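Local coordinates for protein D-glycerate 2-kinase (Thermotoga maritima, PDB 2B8N) that phosphorylates D-glycerate to 2-phosphoglycerate with ATP, using magnesium, in the breakdown of serine via 3-hydroxypyruvate, at residues Leu49-Arg63 and Lys75-Glu89. Residues are numbered along the deposited sequence; the frame is centred on the assembly and turned at random.
Sequences LDRVILVAVGKAAWR and KIRKGVVVTKYGHSE
The indole of Trp62 is swung away from its backbone N (chi1 -165°), which lays it, from the first turn of its helix, against the backbone of Ser88 and Glu89, while its NE1 hydrogen-bonds to Gly90 O. The N of Glu89 lies over one face of the ring, and Glu89 CB sits 3.6 Å from the centroid of the six-membered ring of Trp62, almost on the ring normal, a CH-pi contact. Trp62 CD1 also meets Ser88 CB and, obliquely, Val81 CG1. The Glu89 chain runs on to Arg63, crossing it at about a right angle; OE2 lies 3.2 Å from Arg63 NE but well out of the guanidinium plane, so charge attraction alone makes this salt bridge. Replacing Trp62 with an alanine would probably leave Glu89 CB without its aromatic platform and Gly90 O without its donor, and open a gap beside Val81 and Ser88. In Thr83, chi1 of -166° turns OG1 to the side of Gly58, where it donates to a lone pair of Gly58 O at 2.6 Å, tying Thr83 to the turn that leads into the helix. The backbone angles of Gly58 suit a glycine, since any side chain there would collide with the carbonyl O of Val57. Strands 52-57 and 76-84 themselves run parallel, 8° apart, joined by seven backbone hydrogen bonds from Val52 N-Lys75 O (2.9 Å) to Gly58 N-Val82 O (3.2 Å). On one face Leu54 CD1 meets Ile76 CD1 at 3.6 Å, whereas on the other Val55 CG2 lies alongside Val80 CG1 at 3.8 Å. The two strands and helix 61-72 form a beta-alpha-beta crossover within a six-stranded parallel sheet: strand 128-133 adjoins 52-57, strand 96-100 adjoins 76-84, and helix 61-72 packs on the face bearing Val52, Leu54 and Val81.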
ATOM      1  N   LEU A  49      19.249  17.283   4.289  1.00 26.39           N
ATOM      2  CA  LEU A  49      20.136  16.343   3.653  1.00 26.35           C
ATOM      3  C   LEU A  49      21.117  17.049   2.711  1.00 26.66           C
ATOM      4  O   LEU A  49      20.812  18.100   2.149  1.00 26.40           O
ATOM      5  CB  LEU A  49      19.339  15.262   2.920  1.00 25.97           C
ATOM      6  CG  LEU A  49      18.425  14.389   3.790  1.00 27.29           C
ATOM      7  CD1 LEU A  49      17.893  13.192   2.982  1.00 25.86           C
ATOM      8  CD2 LEU A  49      19.126  13.929   5.073  1.00 24.96           C
ATOM      9  N   ASP A  50      22.307  16.457   2.583  1.00 26.53           N
ATOM     10  CA  ASP A  50      23.378  16.966   1.739  1.00 26.85           C
ATOM     11  C   ASP A  50      24.126  15.823   1.068  1.00 26.76           C
ATOM     12  O   ASP A  50      24.107  14.678   1.576  1.00 26.74           O
ATOM     13  CB  ASP A  50      24.356  17.758   2.602  1.00 25.23           C
ATOM     14  CG  ASP A  50      23.806  19.098   3.020  1.00 27.30           C
ATOM     15  OD1 ASP A  50      23.461  19.896   2.115  1.00 27.85           O
ATOM     16  OD2 ASP A  50      23.732  19.372   4.243  1.00 31.24           O
ATOM     17  N   ARG A  51      24.793  16.126  -0.051  1.00 26.67           N
ATOM     18  CA  ARG A  51      25.617  15.135  -0.764  1.00 25.93           C
ATOM     19  C   ARG A  51      24.807  13.878  -1.103  1.00 26.66           C
ATOM     20  O   ARG A  51      25.233  12.769  -0.780  1.00 26.52           O
ATOM     21  CB  ARG A  51      26.806  14.714   0.105  1.00 26.44           C
ATOM     22  CG  ARG A  51      27.745  15.805   0.497  1.00 20.12           C
ATOM     23  CD  ARG A  51      28.903  15.230   1.275  1.00 20.89           C
ATOM     24  NE  ARG A  51      30.155  15.683   0.688  1.00 28.85           N
ATOM     25  CZ  ARG A  51      30.999  14.943  -0.034  1.00 25.38           C
ATOM     26  NH1 ARG A  51      30.767  13.666  -0.278  1.00 28.73           N
ATOM     27  NH2 ARG A  51      32.098  15.510  -0.517  1.00 26.20           N
ATOM     28  N   VAL A  52      23.655  14.080  -1.748  1.00 27.21           N
ATOM     29  CA  VAL A  52      22.609  13.065  -1.876  1.00 27.85           C
ATOM     30  C   VAL A  52      22.713  12.313  -3.217  1.00 27.98           C
ATOM     31  O   VAL A  52      22.891  12.922  -4.277  1.00 29.24           O
ATOM     32  CB  VAL A  52      21.155  13.719  -1.685  1.00 28.35           C
ATOM     33  CG1 VAL A  52      20.046  12.712  -1.852  1.00 24.36           C
ATOM     34  CG2 VAL A  52      21.018  14.425  -0.320  1.00 28.83           C
ATOM     35  N   ILE A  53      22.665  10.985  -3.136  1.00 27.33           N
ATOM     36  CA  ILE A  53      22.380  10.127  -4.267  1.00 26.70           C
ATOM     37  C   ILE A  53      20.955   9.646  -4.039  1.00 25.97           C
ATOM     38  O   ILE A  53      20.660   9.021  -3.041  1.00 23.80           O
ATOM     39  CB  ILE A  53      23.360   8.930  -4.370  1.00 27.58           C
ATOM     40  CG1 ILE A  53      24.761   9.411  -4.802  1.00 27.82           C
ATOM     41  CG2 ILE A  53      22.844   7.892  -5.384  1.00 24.33           C
ATOM     42  CD1 ILE A  53      25.497  10.238  -3.786  1.00 25.65           C
ATOM     43  N   LEU A  54      20.075   9.956  -4.977  1.00 27.22           N
ATOM     44  CA  LEU A  54      18.649   9.661  -4.843  1.00 27.61           C
ATOM     45  C   LEU A  54      18.354   8.363  -5.594  1.00 28.49           C
ATOM     46  O   LEU A  54      18.697   8.230  -6.789  1.00 26.51           O
ATOM     47  CB  LEU A  54      17.815  10.837  -5.378  1.00 26.48           C
ATOM     48  CG  LEU A  54      16.286  10.750  -5.517  1.00 29.54           C
ATOM     49  CD1 LEU A  54      15.676  12.172  -5.638  1.00 27.95           C
ATOM     50  CD2 LEU A  54      15.855   9.860  -6.707  1.00 31.80           C
ATOM     51  N   VAL A  55      17.766   7.408  -4.864  1.00 28.39           N
ATOM     52  CA  VAL A  55      17.292   6.148  -5.415  1.00 28.90           C
ATOM     53  C   VAL A  55      15.803   5.988  -5.065  1.00 28.57           C
ATOM     54  O   VAL A  55      15.423   5.903  -3.876  1.00 28.25           O
ATOM     55  CB  VAL A  55      18.101   4.958  -4.869  1.00 30.16           C
ATOM     56  CG1 VAL A  55      17.539   3.629  -5.403  1.00 31.42           C
ATOM     57  CG2 VAL A  55      19.581   5.090  -5.251  1.00 32.64           C
ATOM     58  N   ALA A  56      14.964   5.947  -6.105  1.00 28.48           N
ATOM     59  CA  ALA A  56      13.512   5.895  -5.918  1.00 28.31           C
ATOM     60  C   ALA A  56      13.020   4.671  -6.627  1.00 29.34           C
ATOM     61  O   ALA A  56      13.255   4.528  -7.832  1.00 28.98           O
ATOM     62  CB  ALA A  56      12.825   7.146  -6.449  1.00 25.40           C
ATOM     63  N   VAL A  57      12.356   3.794  -5.859  1.00 29.87           N
ATOM     64  CA  VAL A  57      11.844   2.511  -6.345  1.00 30.17           C
ATOM     65  C   VAL A  57      10.415   2.349  -5.863  1.00 28.77           C
ATOM     66  O   VAL A  57      10.135   2.523  -4.689  1.00 29.50           O
ATOM     67  CB  VAL A  57      12.696   1.328  -5.831  1.00 29.62           C
ATOM     68  CG1 VAL A  57      12.007  -0.002  -6.085  1.00 36.86           C
ATOM     69  CG2 VAL A  57      14.012   1.325  -6.504  1.00 32.62           C
ATOM     70  N   GLY A  58       9.523   2.010  -6.774  1.00 27.68           N
ATOM     71  CA  GLY A  58       8.132   1.765  -6.413  1.00 28.15           C
ATOM     72  C   GLY A  58       7.185   2.264  -7.485  1.00 28.63           C
ATOM     73  O   GLY A  58       7.623   2.867  -8.483  1.00 27.88           O
ATOM     74  N   LYS A  59       5.889   2.004  -7.281  1.00 28.49           N
ATOM     75  CA  LYS A  59       4.864   2.466  -8.213  1.00 28.02           C
ATOM     76  C   LYS A  59       4.722   3.988  -8.171  1.00 26.92           C
ATOM     77  O   LYS A  59       4.249   4.567  -9.121  1.00 28.91           O
ATOM     78  CB  LYS A  59       3.507   1.825  -7.913  1.00 29.27           C
ATOM     79  CG  LYS A  59       3.455   0.295  -8.009  1.00 29.17           C
ATOM     80  CD  LYS A  59       2.022  -0.159  -7.922  1.00 27.42           C
ATOM     81  CE  LYS A  59       1.801  -1.296  -6.966  1.00 30.86           C
ATOM     82  NZ  LYS A  59       0.367  -1.743  -7.060  1.00 32.95           N
ATOM     83  N   ALA A  60       5.104   4.614  -7.065  1.00 25.46           N
ATOM     84  CA  ALA A  60       5.088   6.070  -6.914  1.00 25.64           C
ATOM     85  C   ALA A  60       6.489   6.698  -7.040  1.00 25.03           C
ATOM     86  O   ALA A  60       6.714   7.841  -6.581  1.00 22.12           O
ATOM     87  CB  ALA A  60       4.499   6.430  -5.567  1.00 25.29           C
ATOM     88  N   ALA A  61       7.417   5.969  -7.657  1.00 24.88           N
ATOM     89  CA  ALA A  61       8.817   6.391  -7.630  1.00 27.79           C
ATOM     90  C   ALA A  61       8.996   7.712  -8.339  1.00 27.48           C
ATOM     91  O   ALA A  61       9.700   8.575  -7.837  1.00 27.16           O
ATOM     92  CB  ALA A  61       9.740   5.331  -8.217  1.00 27.31           C
ATOM     93  N   TRP A  62       8.346   7.869  -9.492  1.00 28.57           N
ATOM     94  CA  TRP A  62       8.571   9.028 -10.325  1.00 28.06           C
ATOM     95  C   TRP A  62       8.107  10.319  -9.634  1.00 28.88           C
ATOM     96  O   TRP A  62       8.820  11.326  -9.672  1.00 29.65           O
ATOM     97  CB  TRP A  62       7.928   8.851 -11.697  1.00 27.62           C
ATOM     98  CG  TRP A  62       8.434   9.836 -12.686  1.00 28.91           C
ATOM     99  CD1 TRP A  62       9.465   9.662 -13.577  1.00 31.06           C
ATOM    100  CD2 TRP A  62       7.956  11.172 -12.884  1.00 30.98           C
ATOM    101  NE1 TRP A  62       9.647  10.811 -14.322  1.00 29.04           N
ATOM    102  CE2 TRP A  62       8.740  11.753 -13.907  1.00 29.01           C
ATOM    103  CE3 TRP A  62       6.943  11.937 -12.295  1.00 28.72           C
ATOM    104  CZ2 TRP A  62       8.530  13.052 -14.352  1.00 31.41           C
ATOM    105  CZ3 TRP A  62       6.752  13.241 -12.724  1.00 26.90           C
ATOM    106  CH2 TRP A  62       7.532  13.783 -13.742  1.00 29.73           C
ATOM    107  N   ARG A  63       6.942  10.311  -8.992  1.00 28.79           N
ATOM    108  CA  ARG A  63       6.466  11.558  -8.376  1.00 29.38           C
ATOM    109  C   ARG A  63       7.209  11.888  -7.073  1.00 29.42           C
ATOM    110  O   ARG A  63       7.456  13.060  -6.757  1.00 29.81           O
ATOM    111  CB  ARG A  63       4.951  11.562  -8.180  1.00 29.17           C
ATOM    112  CG  ARG A  63       4.199  11.375  -9.496  1.00 31.42           C
ATOM    113  CD  ARG A  63       3.255  12.519  -9.870  1.00 36.38           C
ATOM    114  NE  ARG A  63       3.776  13.359 -10.968  1.00 42.49           N
ATOM    115  CZ  ARG A  63       3.040  14.164 -11.749  1.00 37.19           C
ATOM    116  NH1 ARG A  63       1.736  14.281 -11.580  1.00 37.51           N
ATOM    117  NH2 ARG A  63       3.617  14.869 -12.718  1.00 42.07           N
ATOM    118  N   LYS A  75      21.997  19.581  -4.718  1.00 26.96           N
ATOM    119  CA  LYS A  75      22.477  18.771  -3.605  1.00 25.98           C
ATOM    120  C   LYS A  75      22.313  17.303  -3.928  1.00 26.45           C
ATOM    121  O   LYS A  75      22.959  16.470  -3.293  1.00 25.68           O
ATOM    122  CB  LYS A  75      21.699  19.059  -2.320  1.00 26.69           C
ATOM    123  CG  LYS A  75      21.834  20.461  -1.809  1.00 24.32           C
ATOM    124  CD  LYS A  75      20.797  20.728  -0.745  1.00 24.18           C
ATOM    125  CE  LYS A  75      21.229  21.863   0.128  1.00 18.61           C
ATOM    126  NZ  LYS A  75      20.058  22.492   0.726  1.00 22.33           N
ATOM    127  N   ILE A  76      21.410  16.980  -4.859  1.00 27.04           N
ATOM    128  CA  ILE A  76      21.401  15.657  -5.474  1.00 28.20           C
ATOM    129  C   ILE A  76      22.428  15.645  -6.617  1.00 29.29           C
ATOM    130  O   ILE A  76      22.358  16.432  -7.572  1.00 29.00           O
ATOM    131  CB  ILE A  76      20.024  15.217  -6.016  1.00 29.60           C
ATOM    132  CG1 ILE A  76      19.001  15.005  -4.884  1.00 27.10           C
ATOM    133  CG2 ILE A  76      20.161  13.903  -6.840  1.00 31.19           C
ATOM    134  CD1 ILE A  76      17.557  15.259  -5.337  1.00 25.59           C
ATOM    135  N   ARG A  77      23.374  14.723  -6.488  1.00 30.09           N
ATOM    136  CA  ARG A  77      24.467  14.569  -7.417  1.00 30.23           C
ATOM    137  C   ARG A  77      24.105  13.589  -8.521  1.00 30.72           C
ATOM    138  O   ARG A  77      24.578  13.726  -9.633  1.00 32.82           O
ATOM    139  CB  ARG A  77      25.678  14.110  -6.636  1.00 29.60           C
ATOM    140  CG  ARG A  77      25.993  15.126  -5.563  1.00 33.64           C
ATOM    141  CD  ARG A  77      27.233  14.829  -4.790  1.00 32.52           C
ATOM    142  NE  ARG A  77      27.769  16.074  -4.266  1.00 30.18           N
ATOM    143  CZ  ARG A  77      29.000  16.238  -3.798  1.00 30.44           C
ATOM    144  NH1 ARG A  77      29.862  15.223  -3.764  1.00 31.79           N
ATOM    145  NH2 ARG A  77      29.371  17.437  -3.361  1.00 31.27           N
ATOM    146  N   LYS A  78      23.259  12.612  -8.199  1.00 30.60           N
ATOM    147  CA  LYS A  78      22.800  11.602  -9.145  1.00 30.22           C
ATOM    148  C   LYS A  78      21.434  11.103  -8.674  1.00 28.77           C
ATOM    149  O   LYS A  78      21.201  10.951  -7.475  1.00 28.10           O
ATOM    150  CB  LYS A  78      23.783  10.424  -9.230  1.00 30.87           C
ATOM    151  CG  LYS A  78      24.240  10.097 -10.668  1.00 35.16           C
ATOM    152  CD  LYS A  78      23.102   9.538 -11.546  1.00 42.16           C
ATOM    153  CE  LYS A  78      22.845  10.398 -12.825  1.00 42.76           C
ATOM    154  NZ  LYS A  78      21.832  11.515 -12.624  1.00 37.33           N
ATOM    155  N   GLY A  79      20.535  10.877  -9.622  1.00 27.93           N
ATOM    156  CA  GLY A  79      19.224  10.323  -9.331  1.00 27.65           C
ATOM    157  C   GLY A  79      18.866   9.194 -10.285  1.00 27.10           C
ATOM    158  O   GLY A  79      19.209   9.215 -11.483  1.00 26.40           O
ATOM    159  N   VAL A  80      18.163   8.206  -9.743  1.00 26.23           N
ATOM    160  CA  VAL A  80      17.714   7.054 -10.516  1.00 26.27           C
ATOM    161  C   VAL A  80      16.319   6.621 -10.048  1.00 27.43           C
ATOM    162  O   VAL A  80      15.993   6.670  -8.856  1.00 27.92           O
ATOM    163  CB  VAL A  80      18.727   5.888 -10.444  1.00 26.13           C
ATOM    164  CG1 VAL A  80      18.850   5.373  -9.016  1.00 30.02           C
ATOM    165  CG2 VAL A  80      18.355   4.759 -11.400  1.00 26.48           C
ATOM    166  N   VAL A  81      15.499   6.224 -11.021  1.00 29.25           N
ATOM    167  CA  VAL A  81      14.081   5.948 -10.831  1.00 28.92           C
ATOM    168  C   VAL A  81      13.756   4.607 -11.498  1.00 29.33           C
ATOM    169  O   VAL A  81      14.053   4.408 -12.682  1.00 28.54           O
ATOM    170  CB  VAL A  81      13.248   7.096 -11.471  1.00 30.34           C
ATOM    171  CG1 VAL A  81      11.766   6.736 -11.592  1.00 29.94           C
ATOM    172  CG2 VAL A  81      13.447   8.404 -10.678  1.00 32.63           C
ATOM    173  N   VAL A  82      13.182   3.679 -10.715  1.00 28.79           N
ATOM    174  CA  VAL A  82      12.653   2.399 -11.237  1.00 27.88           C
ATOM    175  C   VAL A  82      11.163   2.277 -10.845  1.00 29.25           C
ATOM    176  O   VAL A  82      10.823   2.320  -9.666  1.00 32.01           O
ATOM    177  CB  VAL A  82      13.431   1.166 -10.706  1.00 25.67           C
ATOM    178  CG1 VAL A  82      12.996  -0.107 -11.449  1.00 24.06           C
ATOM    179  CG2 VAL A  82      14.914   1.351 -10.857  1.00 22.99           C
ATOM    180  N   THR A  83      10.276   2.135 -11.817  1.00 29.14           N
ATOM    181  CA  THR A  83       8.843   2.038 -11.508  1.00 28.83           C
ATOM    182  C   THR A  83       8.205   1.030 -12.470  1.00 28.51           C
ATOM    183  O   THR A  83       8.900   0.417 -13.267  1.00 27.83           O
ATOM    184  CB  THR A  83       8.155   3.459 -11.498  1.00 29.18           C
ATOM    185  OG1 THR A  83       6.861   3.398 -10.880  1.00 29.49           O
ATOM    186  CG2 THR A  83       8.015   4.032 -12.898  1.00 30.41           C
ATOM    187  N   LYS A  84       6.901   0.817 -12.349  1.00 28.61           N
ATOM    188  CA  LYS A  84       6.164  -0.073 -13.243  1.00 28.82           C
ATOM    189  C   LYS A  84       6.156   0.445 -14.693  1.00 27.57           C
ATOM    190  O   LYS A  84       6.159   1.654 -14.935  1.00 26.38           O
ATOM    191  CB  LYS A  84       4.701  -0.200 -12.781  1.00 30.16           C
ATOM    192  CG  LYS A  84       4.422  -1.266 -11.748  1.00 31.83           C
ATOM    193  CD  LYS A  84       2.946  -1.258 -11.340  1.00 30.79           C
ATOM    194  CE  LYS A  84       2.062  -1.933 -12.374  1.00 29.32           C
ATOM    195  NZ  LYS A  84       2.356  -3.362 -12.470  1.00 27.06           N
ATOM    196  N   TYR A  85       6.091  -0.465 -15.652  1.00 25.71           N
ATOM    197  CA  TYR A  85       5.925  -0.044 -17.040  1.00 26.44           C
ATOM    198  C   TYR A  85       4.758   0.942 -17.145  1.00 27.40           C
ATOM    199  O   TYR A  85       3.687   0.740 -16.558  1.00 27.80           O
ATOM    200  CB  TYR A  85       5.743  -1.243 -18.002  1.00 24.68           C
ATOM    201  CG  TYR A  85       6.910  -2.195 -17.948  1.00 25.29           C
ATOM    202  CD1 TYR A  85       8.212  -1.712 -18.038  1.00 27.96           C
ATOM    203  CD2 TYR A  85       6.735  -3.563 -17.764  1.00 23.02           C
ATOM    204  CE1 TYR A  85       9.294  -2.543 -17.950  1.00 28.00           C
ATOM    205  CE2 TYR A  85       7.830  -4.410 -17.685  1.00 23.66           C
ATOM    206  CZ  TYR A  85       9.114  -3.883 -17.782  1.00 26.79           C
ATOM    207  OH  TYR A  85      10.250  -4.660 -17.693  1.00 24.28           O
ATOM    208  N   GLY A  86       4.991   2.023 -17.874  1.00 27.94           N
ATOM    209  CA  GLY A  86       3.960   3.021 -18.156  1.00 27.88           C
ATOM    210  C   GLY A  86       3.717   4.043 -17.060  1.00 28.08           C
ATOM    211  O   GLY A  86       2.827   4.889 -17.203  1.00 28.21           O
ATOM    212  N   HIS A  87       4.506   3.986 -15.989  1.00 26.31           N
ATOM    213  CA  HIS A  87       4.260   4.803 -14.819  1.00 26.16           C
ATOM    214  C   HIS A  87       5.114   6.051 -14.767  1.00 26.14           C
ATOM    215  O   HIS A  87       4.761   7.027 -14.104  1.00 24.69           O
ATOM    216  CB  HIS A  87       4.539   3.999 -13.548  1.00 29.50           C
ATOM    217  CG  HIS A  87       3.402   3.122 -13.113  1.00 29.96           C
ATOM    218  ND1 HIS A  87       2.754   2.266 -13.973  1.00 25.03           N
ATOM    219  CD2 HIS A  87       2.824   2.949 -11.900  1.00 30.24           C
ATOM    220  CE1 HIS A  87       1.810   1.618 -13.313  1.00 29.98           C
ATOM    221  NE2 HIS A  87       1.830   2.013 -12.054  1.00 28.47           N
ATOM    222  N   SER A  88       6.269   6.021 -15.414  1.00 27.26           N
ATOM    223  CA  SER A  88       7.140   7.185 -15.401  1.00 27.15           C
ATOM    224  C   SER A  88       6.572   8.249 -16.330  1.00 27.41           C
ATOM    225  O   SER A  88       5.932   7.931 -17.334  1.00 25.54           O
ATOM    226  CB  SER A  88       8.586   6.814 -15.770  1.00 27.63           C
ATOM    227  OG  SER A  88       8.749   6.498 -17.136  1.00 26.05           O
ATOM    228  N   GLU A  89       6.811   9.512 -15.983  1.00 28.02           N
ATOM    229  CA  GLU A  89       6.200  10.649 -16.680  1.00 27.09           C
ATOM    230  C   GLU A  89       7.242  11.586 -17.286  1.00 27.94           C
ATOM    231  O   GLU A  89       7.056  12.801 -17.310  1.00 28.10           O
ATOM    232  CB  GLU A  89       5.297  11.415 -15.709  1.00 24.66           C
ATOM    233  CG  GLU A  89       4.149  10.604 -15.153  1.00 20.98           C
ATOM    234  CD  GLU A  89       3.285  11.423 -14.217  1.00 26.91           C
ATOM    235  OE1 GLU A  89       2.785  12.479 -14.660  1.00 26.48           O
ATOM    236  OE2 GLU A  89       3.103  11.029 -13.038  1.00 21.65           O
TER
HETATM  237  O   HOH W   1      19.510  20.368   2.619  1.00 23.07           O